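PDB 4R4X: pngf-ii from Elizabethkingia meningoseptica, which probably hydrolyses the amide link between asparagine and N-linked glycans, releasing the sugar chains from glycoproteins, as peptide:N-glycosidase F does. Local coordinates for residues F252-P255 / I260-Y263. Numbering follows the deposited sequence.
Sequences FIIP and ISYY
Pro255 O takes two waters, one reaching Tyr262 N at the start of helix 262-268 and the other lying near Ile260 O just before it. Water 1 donates to Pro255 O at 3.0 Å and accepts from Tyr262 N at 2.9 Å, so the first amide of the helix is linked through one water to the loop that follows strand 248-253. Water 2 sits 2.9 Å from Pro255 O and 3.0 Å from Ile260 O, in hydrogen-bonding reach of both. The same carbonyl oxygen also lies against Ser261 CB.

Ile254 makes the apolar part of the contact. Its CG2, anti to the backbone N while CG1 stands beside that N (chi1 -61°), meets Tyr263 CB at 4.0 Å and also rests on Ser261 OG and Tyr263 N. CD1 adds a second methyl, 4.1 Å from Tyr263 CB, and the two side chains cross at about a right angle. This methyl lies obliquely beside the Tyr263 ring, whose hydroxyl bonds to Gln209. Tyr262 meets Ile254 CG2 through its backbone N and CB, while its ring leans on Phe296 and its OH bonds to Gln394.

Ser261 is the N-cap: with chi1 at 75°, OG turns back to accept a weak bond from Tyr263 N at 3.0 Å, bent to 127°. Leu345 of adjacent strand 343-350 and Leu218 of strand 216-222, one further across the sheet, pack on both Ile254 and Tyr263. A serine N-capped short helix thus packs its first turn on the chain leaving strand 248-253, in the part matching the N-terminal domain of peptide-N-glycosidase F, a jelly-roll beta-sandwich in that relative.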
loop_
_atom_site.group_PDB
_atom_site.type_symbol
_atom_site.label_atom_id
_atom_site.label_comp_id
_atom_site.label_asym_id
_atom_site.label_seq_id
_atom_site.Cartn_x
_atom_site.Cartn_y
_atom_site.Cartn_z
ATOM N N PHE A 252 5.397 -11.362 -7.547
ATOM C CA PHE A 252 5.126 -12.721 -7.116
ATOM C C PHE A 252 5.944 -13.073 -5.895
ATOM O O PHE A 252 6.951 -12.424 -5.598
ATOM C CB PHE A 252 5.400 -13.728 -8.247
ATOM C CG PHE A 252 6.830 -13.779 -8.715
ATOM C CD1 PHE A 252 7.279 -12.944 -9.720
ATOM C CD2 PHE A 252 7.728 -14.684 -8.155
ATOM C CE1 PHE A 252 8.605 -12.984 -10.152
ATOM C CE2 PHE A 252 9.042 -14.749 -8.596
ATOM C CZ PHE A 252 9.492 -13.878 -9.588
ATOM N N ILE A 253 5.460 -14.065 -5.169
ATOM C CA ILE A 253 6.221 -14.725 -4.117
ATOM C C ILE A 253 6.305 -16.210 -4.449
ATOM O O ILE A 253 5.499 -16.743 -5.236
ATOM C CB ILE A 253 5.640 -14.497 -2.697
ATOM C CG1 ILE A 253 4.211 -15.013 -2.591
ATOM C CG2 ILE A 253 5.678 -13.011 -2.335
ATOM C CD1 ILE A 253 3.630 -15.011 -1.196
ATOM N N ILE A 254 7.283 -16.890 -3.841
ATOM C CA ILE A 254 7.528 -18.283 -4.136
ATOM C C ILE A 254 7.240 -19.131 -2.889
ATOM O O ILE A 254 8.043 -19.134 -1.939
ATOM C CB ILE A 254 8.976 -18.505 -4.630
ATOM C CG1 ILE A 254 9.215 -17.719 -5.917
ATOM C CG2 ILE A 254 9.223 -19.991 -4.876
ATOM C CD1 ILE A 254 10.637 -17.711 -6.409
ATOM N N PRO A 255 6.106 -19.851 -2.870
ATOM C CA PRO A 255 5.913 -20.770 -1.718
ATOM C C PRO A 255 6.875 -21.961 -1.751
ATOM O O PRO A 255 6.974 -22.656 -2.764
ATOM C CB PRO A 255 4.466 -21.249 -1.866
ATOM C CG PRO A 255 3.853 -20.342 -2.887
ATOM C CD PRO A 255 4.956 -19.883 -3.782
ATOM N N ILE A 260 9.735 -29.258 -4.038
ATOM C CA ILE A 260 10.042 -28.467 -5.222
ATOM C C ILE A 260 9.253 -27.135 -5.180
ATOM O O ILE A 260 8.139 -27.104 -4.702
ATOM C CB ILE A 260 9.632 -29.203 -6.515
ATOM C CG1 ILE A 260 10.148 -30.641 -6.536
ATOM C CG2 ILE A 260 10.162 -28.476 -7.752
ATOM C CD1 ILE A 260 9.544 -31.477 -7.654
ATOM N N SER A 261 9.854 -26.050 -5.668
ATOM C CA SER A 261 9.166 -24.774 -5.803
ATOM C C SER A 261 9.521 -24.158 -7.144
ATOM O O SER A 261 10.389 -24.633 -7.864
ATOM C CB SER A 261 9.599 -23.787 -4.708
ATOM O OG SER A 261 10.887 -23.276 -4.993
ATOM N N TYR A 262 8.891 -23.037 -7.452
ATOM C CA TYR A 262 9.238 -22.336 -8.668
ATOM C C TYR A 262 10.701 -21.897 -8.654
ATOM O O TYR A 262 11.313 -21.762 -9.724
ATOM C CB TYR A 262 8.306 -21.149 -8.839
ATOM C CG TYR A 262 8.147 -20.633 -10.244
ATOM C CD1 TYR A 262 7.489 -21.367 -11.213
ATOM C CD2 TYR A 262 8.577 -19.372 -10.572
ATOM C CE1 TYR A 262 7.304 -20.858 -12.498
ATOM C CE2 TYR A 262 8.411 -18.851 -11.841
ATOM C CZ TYR A 262 7.757 -19.589 -12.801
ATOM O OH TYR A 262 7.571 -19.051 -14.054
ATOM N N TYR A 263 11.266 -21.687 -7.458
ATOM C CA TYR A 263 12.698 -21.347 -7.297
ATOM C C TYR A 263 13.636 -22.452 -7.793
ATOM O O TYR A 263 14.702 -22.173 -8.336
ATOM C CB TYR A 263 13.017 -20.999 -5.831
ATOM C CG TYR A 263 14.383 -20.384 -5.570
ATOM C CD1 TYR A 263 14.749 -19.181 -6.161
ATOM C CD2 TYR A 263 15.290 -20.981 -4.682
ATOM C CE1 TYR A 263 15.982 -18.602 -5.910
ATOM C CE2 TYR A 263 16.514 -20.381 -4.394
ATOM C CZ TYR A 263 16.850 -19.201 -5.014
ATOM O OH TYR A 263 18.059 -18.586 -4.787
HETATM O O HOH W 1 6.728 -22.166 -5.696
HETATM O O HOH W 2 6.881 -25.518 -2.556
#